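Local structure of serine-pyruvate aminotransferase (AgxT) (Sulfolobus solfataricus, 3ZRP) at residues 71-76 with 213-217; 111-116 with 142-146; 193-199 with 248-252. The protein probably transfers amino groups from L-serine to pyruvate and from alanine to glyoxylate, as a class-V aminotransferase that uses pyridoxal 5'-phosphate as its cofactor. One frame throughout, in Å; residues are numbered along the deposited sequence. Where two conformers were deposited one is given.

How the contacts relate
Contact 1 is the most peripheral: its centre lies about 24 Å from the centre of the chain and it is only partly buried, whereas contacts 2 and 3 are buried at about 15 and 14 Å, on opposite sides of that centre. Accordingly, contact 1 mixes a backbone hydrogen bond, water and a lysine-glutamine pair with one isoleucine, contact 2 combines apolar packing with a buried glutamate, and contact 3 is mainly aliphatic. Each has a segment in or next to a strand of the seven-stranded sheet: loop 71-76 precedes strand 79-83, loop 111-116 follows strand 102-106, and 197-199 belongs to strand 197-202. No two contacts touch. Contacts 1 and 3 both reach the second subunit, while contact 2 does not.

Contact 1: residues 71-76 with 213-217; sequences TSLLKP and QNSIA
The carboxamide of Q213 is met at OE1 by K75 NZ, 2.9 Å away, and the hydrogen bond reaches OE1 at 34° from the carbonyl plane. The two chains, each extended beyond CG, cross at about a right angle. Both residues were deposited in two conformers, so this pair describes one of them. A water beside the pair accepts from N214 N at 3.0 Å and, weakly, from K75 NZ. The P76 ring takes I216 CG2 against its CD at 3.5 Å, the two side chains lying alongside and pointing opposite ways. At the L74 carbonyl, I216 N donates over 3.0 Å, and the CA of S215 makes a CH...O contact with the same oxygen. I216 is held by its backbone N as well as by its side chain. With CG1 lying between its own backbone N and carbonyl carbon (chi1 64°), I216 sets CD1 3.7 Å from L74 CB and CG1 3.5 Å from T71 O, leaving CG2 for the proline.

These pieces join the short 3-10 turn that follows helix 63-69 to the loop following helix 204-212, within the large domain of a fold-type I enzyme. S215 forms an ST turn: its OG accepts from A217 N at 3.0 Å. The same serine turns its CB to S72 O, 3.2 Å away, an oxygen that accepts a hydrogen bond from R224. A217 brings its CB beside S72 OG, whose polar partners are S69 and L223. Across the dimer interface, R98 of the second subunit donates to A217 O.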
loop_
_atom_site.group_PDB
_atom_site.type_symbol
_atom_site.label_atom_id
_atom_site.label_comp_id
_atom_site.label_asym_id
_atom_site.label_seq_id
_atom_site.Cartn_x
_atom_site.Cartn_y
_atom_site.Cartn_z
ATOM N N THR A 71 15.804 4.892 -3.816
ATOM C CA THR A 71 16.588 5.815 -2.949
ATOM C C THR A 71 17.363 5.099 -1.811
ATOM O O THR A 71 18.308 5.686 -1.237
ATOM C CB THR A 71 15.718 6.956 -2.384
ATOM O OG1 THR A 71 14.640 6.404 -1.608
ATOM C CG2 THR A 71 15.193 7.804 -3.542
ATOM N N SER A 72 16.963 3.850 -1.511
ATOM C CA SER A 72 17.618 2.974 -0.533
ATOM C C SER A 72 19.060 2.665 -0.948
ATOM O O SER A 72 19.879 2.211 -0.115
ATOM C CB SER A 72 16.857 1.642 -0.404
ATOM O OG SER A 72 15.511 1.818 0.083
ATOM N N LEU A 73 19.359 2.877 -2.230
ATOM C CA LEU A 73 20.689 2.565 -2.791
ATOM C C LEU A 73 21.552 3.808 -3.022
ATOM O O LEU A 73 22.644 3.727 -3.625
ATOM C CB LEU A 73 20.523 1.771 -4.100
ATOM C CG LEU A 73 19.773 0.432 -3.968
ATOM C CD1 LEU A 73 19.611 -0.207 -5.337
ATOM C CD2 LEU A 73 20.452 -0.553 -2.991
ATOM N N LEU A 74 21.061 4.958 -2.550
ATOM C CA LEU A 74 21.662 6.251 -2.876
ATOM C C LEU A 74 22.192 7.008 -1.665
ATOM O O LEU A 74 21.760 6.798 -0.520
ATOM C CB LEU A 74 20.680 7.131 -3.669
ATOM C CG LEU A 74 20.238 6.580 -5.045
ATOM C CD1 LEU A 74 19.190 7.466 -5.670
ATOM C CD2 LEU A 74 21.432 6.411 -5.991
ATOM N N LYS A 75 23.148 7.877 -1.951
ATOM C CA LYS A 75 23.793 8.702 -0.939
ATOM C C LYS A 75 23.709 10.161 -1.356
ATOM O O LYS A 75 23.514 10.460 -2.540
ATOM C CB LYS A 75 25.253 8.257 -0.738
ATOM C CG LYS A 75 25.367 7.006 0.127
ATOM C CD LYS A 75 26.819 6.642 0.427
ATOM C CE LYS A 75 26.890 5.575 1.512
ATOM N NZ LYS A 75 28.243 4.977 1.662
ATOM N N PRO A 76 23.848 11.092 -0.393
ATOM C CA PRO A 76 23.710 12.493 -0.815
ATOM C C PRO A 76 24.728 12.843 -1.926
ATOM O O PRO A 76 25.872 12.327 -1.903
ATOM C CB PRO A 76 23.995 13.280 0.479
ATOM C CG PRO A 76 23.631 12.335 1.579
ATOM C CD PRO A 76 24.096 10.981 1.057
ATOM N N GLN A 213 25.740 -0.228 3.778
ATOM C CA GLN A 213 25.784 1.224 3.708
ATOM C C GLN A 213 24.504 1.863 4.235
ATOM O O GLN A 213 23.447 1.211 4.263
ATOM C CB GLN A 213 26.011 1.689 2.268
ATOM C CG GLN A 213 27.141 0.970 1.521
ATOM C CD GLN A 213 27.422 1.594 0.159
ATOM O OE1 GLN A 213 27.301 2.810 -0.022
ATOM N NE2 GLN A 213 27.800 0.763 -0.805
ATOM N N ASN A 214 24.634 3.123 4.658
ATOM C CA ASN A 214 23.508 4.003 4.983
ATOM C C ASN A 214 22.883 4.520 3.679
ATOM O O ASN A 214 23.394 4.261 2.598
ATOM C CB ASN A 214 23.988 5.195 5.820
ATOM C CG ASN A 214 24.691 4.778 7.117
ATOM O OD1 ASN A 214 24.069 4.228 8.035
ATOM N ND2 ASN A 214 25.999 5.052 7.197
ATOM N N SER A 215 21.783 5.277 3.766
ATOM C CA SER A 215 21.216 5.781 2.529
ATOM C C SER A 215 20.370 7.011 2.801
ATOM O O SER A 215 20.180 7.373 3.947
ATOM C CB SER A 215 20.320 4.727 1.853
ATOM O OG SER A 215 19.014 4.731 2.441
ATOM N N ILE A 216 19.873 7.614 1.731
ATOM C CA ILE A 216 18.998 8.787 1.860
ATOM C C ILE A 216 17.518 8.408 1.945
ATOM O O ILE A 216 16.646 9.309 1.922
ATOM C CB ILE A 216 19.204 9.776 0.683
ATOM C CG1 ILE A 216 18.792 9.135 -0.669
ATOM C CG2 ILE A 216 20.675 10.284 0.680
ATOM C CD1 ILE A 216 19.178 9.971 -1.899
ATOM N N ALA A 217 17.208 7.118 2.028
ATOM C CA ALA A 217 15.786 6.690 2.087
ATOM C C ALA A 217 15.057 7.239 3.325
ATOM O O ALA A 217 15.672 7.566 4.350
ATOM C CB ALA A 217 15.672 5.162 2.030
HETATM O O HOH W 1 25.297 3.882 -1.873
HETATM O O HOH W 2 23.014 3.821 -0.219
HETATM O O HOH W 3 27.407 4.191 4.745
#

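Contact 2: residues 111-116 with 142-146; sequences GDYVKP and VREPV
G111 starts the contact by laying its carbonyl O 3.2 Å from V142 CG2; its phi is positive, a region glycine tolerates best. D112 sends its carbonyl O toward V142 CG1 and otherwise organises its own segment. Its OD1 receives Y113 N through the anti lone pair, while K115 NZ, in the conformer given, reaches the same oxygen from above the carboxylate plane as a 2.9 Å salt bridge. Y113 CB sits 3.7 Å from V142 CG1, and chi1 of 70° places the ring between backbone N and carbonyl carbon, where it meets E144 and P145. E144 OE1 lies at the ring edge, near its plane, the carboxylate being turned 75° from the ring. P145 CD comes within 3.5 Å of Y113 CD2, while K115 CE lies over one ring face, offset toward the rim, and the hydroxyl is hydrogen-bonded to E295.

V114 O lies 2.6 Å from E144 OE2, a separation that would suggest a protonated carboxyl. E144 has CG anti to the backbone N and a bend at chi2, which brings its carboxyl end to the V114 carbonyl. N85 links the two sides, giving its ND2 to E144 OE1 and taking V114 N at its OD1. P116 closes the walk with CG 4.1 Å from P145 CG, the two side chains crossing at about a right angle. P116 also packs on D148, seen to bind calcium in this protein though not in this chain. The end-to-end directions of the segments differ by 6°, so they run parallel. K115 and P145, the latter centring an inverse gamma turn, are the N-caps of helices 116-125 and 146-153; 111-116 is the connection from strand 102-106 and 142-146 leads out of hairpin strand 142-143, in the large domain of a fold-type I enzyme.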
loop_
_atom_site.group_PDB
_atom_site.type_symbol
_atom_site.label_atom_id
_atom_site.label_comp_id
_atom_site.label_asym_id
_atom_site.label_seq_id
_atom_site.Cartn_x
_atom_site.Cartn_y
_atom_site.Cartn_z
ATOM N N GLY A 111 7.170 10.372 -28.635
ATOM C CA GLY A 111 6.744 9.054 -29.118
ATOM C C GLY A 111 7.866 8.201 -29.638
ATOM O O GLY A 111 7.635 7.086 -30.107
ATOM N N ASP A 112 9.081 8.745 -29.596
ATOM C CA ASP A 112 10.290 8.019 -29.992
ATOM C C ASP A 112 10.958 7.457 -28.737
ATOM O O ASP A 112 10.358 7.448 -27.659
ATOM C CB ASP A 112 11.259 8.981 -30.717
ATOM C CG ASP A 112 12.119 8.286 -31.770
ATOM O OD1 ASP A 112 12.805 7.278 -31.483
ATOM O OD2 ASP A 112 12.101 8.755 -32.916
ATOM N N TYR A 113 12.188 6.972 -28.876
ATOM C CA TYR A 113 12.929 6.389 -27.766
ATOM C C TYR A 113 14.415 6.748 -27.845
ATOM O O TYR A 113 14.933 6.997 -28.931
ATOM C CB TYR A 113 12.743 4.874 -27.702
ATOM C CG TYR A 113 13.410 4.070 -28.806
ATOM C CD1 TYR A 113 12.785 3.880 -30.060
ATOM C CD2 TYR A 113 14.645 3.475 -28.596
ATOM C CE1 TYR A 113 13.413 3.138 -31.075
ATOM C CE2 TYR A 113 15.270 2.717 -29.592
ATOM C CZ TYR A 113 14.652 2.559 -30.827
ATOM O OH TYR A 113 15.295 1.808 -31.792
ATOM N N VAL A 114 15.079 6.797 -26.690
ATOM C CA VAL A 114 16.500 7.159 -26.611
ATOM C C VAL A 114 17.324 5.962 -27.040
ATOM O O VAL A 114 17.215 4.900 -26.461
ATOM C CB VAL A 114 16.897 7.583 -25.170
ATOM C CG1 VAL A 114 18.370 8.012 -25.133
ATOM C CG2 VAL A 114 15.999 8.723 -24.713
ATOM N N LYS A 115 18.172 6.152 -28.061
ATOM C CA LYS A 115 18.953 5.055 -28.627
ATOM C C LYS A 115 20.063 4.612 -27.688
ATOM O O LYS A 115 20.585 5.434 -26.941
ATOM C CB LYS A 115 19.531 5.479 -29.989
ATOM C CG LYS A 115 18.481 6.033 -30.952
ATOM C CD LYS A 115 17.429 4.942 -31.286
ATOM C CE LYS A 115 16.329 5.477 -32.208
ATOM N NZ LYS A 115 15.650 6.693 -31.684
ATOM N N PRO A 116 20.430 3.308 -27.721
ATOM C CA PRO A 116 21.518 2.842 -26.879
ATOM C C PRO A 116 22.795 3.680 -27.036
ATOM O O PRO A 116 23.469 3.954 -26.037
ATOM C CB PRO A 116 21.747 1.408 -27.371
ATOM C CG PRO A 116 20.394 0.967 -27.832
ATOM C CD PRO A 116 19.780 2.183 -28.434
ATOM N N VAL A 142 5.743 2.765 -26.036
ATOM C CA VAL A 142 7.084 2.631 -26.601
ATOM C C VAL A 142 7.978 1.787 -25.693
ATOM O O VAL A 142 8.125 2.084 -24.501
ATOM C CB VAL A 142 7.698 4.034 -26.828
ATOM C CG1 VAL A 142 9.182 3.958 -27.100
ATOM C CG2 VAL A 142 6.987 4.743 -27.982
ATOM N N ARG A 143 8.555 0.721 -26.247
ATOM C CA ARG A 143 9.436 -0.181 -25.507
ATOM C C ARG A 143 10.896 0.201 -25.796
ATOM O O ARG A 143 11.315 0.275 -26.958
ATOM C CB ARG A 143 9.222 -1.629 -25.921
ATOM C CG ARG A 143 10.101 -2.674 -25.195
ATOM C CD ARG A 143 9.898 -4.107 -25.736
ATOM N NE ARG A 143 10.034 -4.081 -27.185
ATOM C CZ ARG A 143 9.100 -4.416 -28.068
ATOM N NH1 ARG A 143 7.922 -4.904 -27.684
ATOM N NH2 ARG A 143 9.367 -4.262 -29.363
ATOM N N GLU A 144 11.653 0.447 -24.732
ATOM C CA GLU A 144 13.063 0.785 -24.826
ATOM C C GLU A 144 13.810 -0.537 -24.996
ATOM O O GLU A 144 13.465 -1.514 -24.325
ATOM C CB GLU A 144 13.505 1.474 -23.517
ATOM C CG GLU A 144 15.000 1.895 -23.453
ATOM C CD GLU A 144 15.376 3.067 -24.349
ATOM O OE1 GLU A 144 14.541 3.842 -24.808
ATOM O OE2 GLU A 144 16.573 3.230 -24.630
ATOM N N PRO A 145 14.836 -0.582 -25.891
ATOM C CA PRO A 145 15.681 -1.784 -26.029
ATOM C C PRO A 145 16.701 -1.889 -24.900
ATOM O O PRO A 145 17.899 -1.605 -25.070
ATOM C CB PRO A 145 16.382 -1.586 -27.386
ATOM C CG PRO A 145 16.398 -0.116 -27.608
ATOM C CD PRO A 145 15.155 0.443 -26.901
ATOM N N VAL A 146 16.215 -2.387 -23.776
ATOM C CA VAL A 146 16.976 -2.397 -22.540
ATOM C C VAL A 146 18.232 -3.241 -22.618
ATOM O O VAL A 146 19.290 -2.769 -22.177
ATOM C CB VAL A 146 16.084 -2.706 -21.289
ATOM C CG1 VAL A 146 15.109 -1.537 -21.055
ATOM C CG2 VAL A 146 15.325 -3.998 -21.444
#

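Contact 3: residues 193-199 with 248-252; sequences SAAGLGL and VILQL
L197 makes the main apolar contacts with the helix. Its CG lies 3.6 Å from V248 CG1, the two side chains running antiparallel alongside each other. Its CD1 lies 3.6 Å from I249 CG1, in a crossing at about a right angle, and 3.7 Å from L252 CD2. Replacing L197 by an alanine would probably leave these methyl and methylene groups of V248, I249 and L252 without their partner and open a gap between strand and helix. L252, with CG anti to its own N (chi1 -178°), carries CD2 to both leucines of the strand, meeting L199 CD2 tip to tip at 3.8 Å. V248 CG1 also rests against A195 O.

Polar links are carried by a water. It donates to A194 O and to V248 O, 2.9 Å from each oxygen; a further leg to S193 OG is too short to be relied on and remains doubtful. V248 O thus serves both this water and L252 N of its own helix. A194 CB packs against the carboxamide of Q251, whose NE2 is bound by L18 O.

The axes of strand 197-199 and helix 248-252 approach to 10.7 Å, their directions 50° apart, where helix 246-262 packs on strand 197-202 of the mixed sheet in the large domain of a fold-type I PLP enzyme. I58 of strand 55-60 continues the apolar layer at L197, L199 and L252, helix 31-48 covers I249, L199 and L252, and V248 packs on V248 of the second subunit, while A195 approaches PLP-binding Q188.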
loop_
_atom_site.group_PDB
_atom_site.type_symbol
_atom_site.label_atom_id
_atom_site.label_comp_id
_atom_site.label_asym_id
_atom_site.label_seq_id
_atom_site.Cartn_x
_atom_site.Cartn_y
_atom_site.Cartn_z
ATOM N N SER A 193 -2.814 -9.100 -11.321
ATOM C CA SER A 193 -3.340 -9.343 -9.966
ATOM C C SER A 193 -3.965 -8.069 -9.385
ATOM O O SER A 193 -4.054 -7.037 -10.062
ATOM C CB SER A 193 -2.240 -9.858 -9.055
ATOM O OG SER A 193 -2.818 -10.311 -7.844
ATOM N N ALA A 194 -4.419 -8.128 -8.141
ATOM C CA ALA A 194 -5.046 -6.935 -7.542
ATOM C C ALA A 194 -3.976 -5.875 -7.192
ATOM O O ALA A 194 -2.845 -6.226 -6.863
ATOM C CB ALA A 194 -5.839 -7.330 -6.302
ATOM N N ALA A 195 -4.353 -4.594 -7.236
ATOM C CA ALA A 195 -3.449 -3.469 -6.951
ATOM C C ALA A 195 -3.089 -3.362 -5.475
ATOM O O ALA A 195 -3.863 -3.825 -4.613
ATOM C CB ALA A 195 -4.081 -2.141 -7.432
ATOM N N GLY A 196 -1.913 -2.779 -5.187
ATOM C CA GLY A 196 -1.478 -2.549 -3.797
ATOM C C GLY A 196 -0.060 -2.970 -3.428
ATOM O O GLY A 196 0.368 -2.771 -2.291
ATOM N N LEU A 197 0.671 -3.521 -4.399
ATOM C CA LEU A 197 2.041 -4.005 -4.185
ATOM C C LEU A 197 3.010 -3.483 -5.234
ATOM O O LEU A 197 2.697 -3.505 -6.434
ATOM C CB LEU A 197 2.076 -5.543 -4.205
ATOM C CG LEU A 197 1.201 -6.266 -3.182
ATOM C CD1 LEU A 197 1.193 -7.793 -3.498
ATOM C CD2 LEU A 197 1.685 -5.989 -1.769
ATOM N N GLY A 198 4.176 -3.025 -4.783
ATOM C CA GLY A 198 5.315 -2.783 -5.662
ATOM C C GLY A 198 6.213 -4.009 -5.527
ATOM O O GLY A 198 6.194 -4.637 -4.473
ATOM N N LEU A 199 6.914 -4.386 -6.600
ATOM C CA LEU A 199 7.753 -5.596 -6.597
ATOM C C LEU A 199 9.142 -5.296 -7.130
ATOM O O LEU A 199 9.289 -4.638 -8.145
ATOM C CB LEU A 199 7.117 -6.707 -7.440
ATOM C CG LEU A 199 5.866 -7.421 -6.932
ATOM C CD1 LEU A 199 4.686 -6.554 -7.145
ATOM C CD2 LEU A 199 5.684 -8.738 -7.680
ATOM N N VAL A 248 -3.936 -9.041 -0.583
ATOM C CA VAL A 248 -3.426 -8.691 -1.915
ATOM C C VAL A 248 -2.266 -9.638 -2.262
ATOM O O VAL A 248 -2.095 -10.024 -3.410
ATOM C CB VAL A 248 -2.966 -7.212 -1.959
ATOM C CG1 VAL A 248 -2.363 -6.848 -3.309
ATOM C CG2 VAL A 248 -4.155 -6.320 -1.697
ATOM N N ILE A 249 -1.475 -9.978 -1.260
ATOM C CA ILE A 249 -0.331 -10.895 -1.448
ATOM C C ILE A 249 -0.808 -12.349 -1.699
ATOM O O ILE A 249 -0.173 -13.103 -2.460
ATOM C CB ILE A 249 0.640 -10.823 -0.260
ATOM C CG1 ILE A 249 1.421 -9.490 -0.302
ATOM C CG2 ILE A 249 1.674 -11.974 -0.312
ATOM C CD1 ILE A 249 2.170 -9.128 0.972
ATOM N N LEU A 250 -1.904 -12.744 -1.054
ATOM C CA LEU A 250 -2.533 -14.054 -1.333
ATOM C C LEU A 250 -2.975 -14.119 -2.803
ATOM O O LEU A 250 -2.737 -15.122 -3.498
ATOM C CB LEU A 250 -3.757 -14.273 -0.422
ATOM C CG LEU A 250 -3.542 -14.367 1.105
ATOM C CD1 LEU A 250 -4.881 -14.570 1.840
ATOM C CD2 LEU A 250 -2.566 -15.457 1.436
ATOM N N GLN A 251 -3.637 -13.048 -3.262
ATOM C CA GLN A 251 -4.048 -12.945 -4.663
ATOM C C GLN A 251 -2.830 -13.019 -5.600
ATOM O O GLN A 251 -2.858 -13.740 -6.610
ATOM C CB GLN A 251 -4.890 -11.672 -4.899
ATOM C CG GLN A 251 -6.244 -11.726 -4.185
ATOM C CD GLN A 251 -6.962 -10.381 -4.067
ATOM O OE1 GLN A 251 -6.374 -9.379 -3.677
ATOM N NE2 GLN A 251 -8.255 -10.373 -4.368
ATOM N N LEU A 252 -1.766 -12.288 -5.257
ATOM C CA LEU A 252 -0.514 -12.301 -6.034
ATOM C C LEU A 252 0.081 -13.724 -6.170
ATOM O O LEU A 252 0.568 -14.091 -7.242
ATOM C CB LEU A 252 0.548 -11.314 -5.461
ATOM C CG LEU A 252 1.887 -11.232 -6.241
ATOM C CD1 LEU A 252 1.694 -10.727 -7.700
ATOM C CD2 LEU A 252 2.952 -10.380 -5.529
HETATM O O HOH W 4 -1.945 -8.848 -6.018
#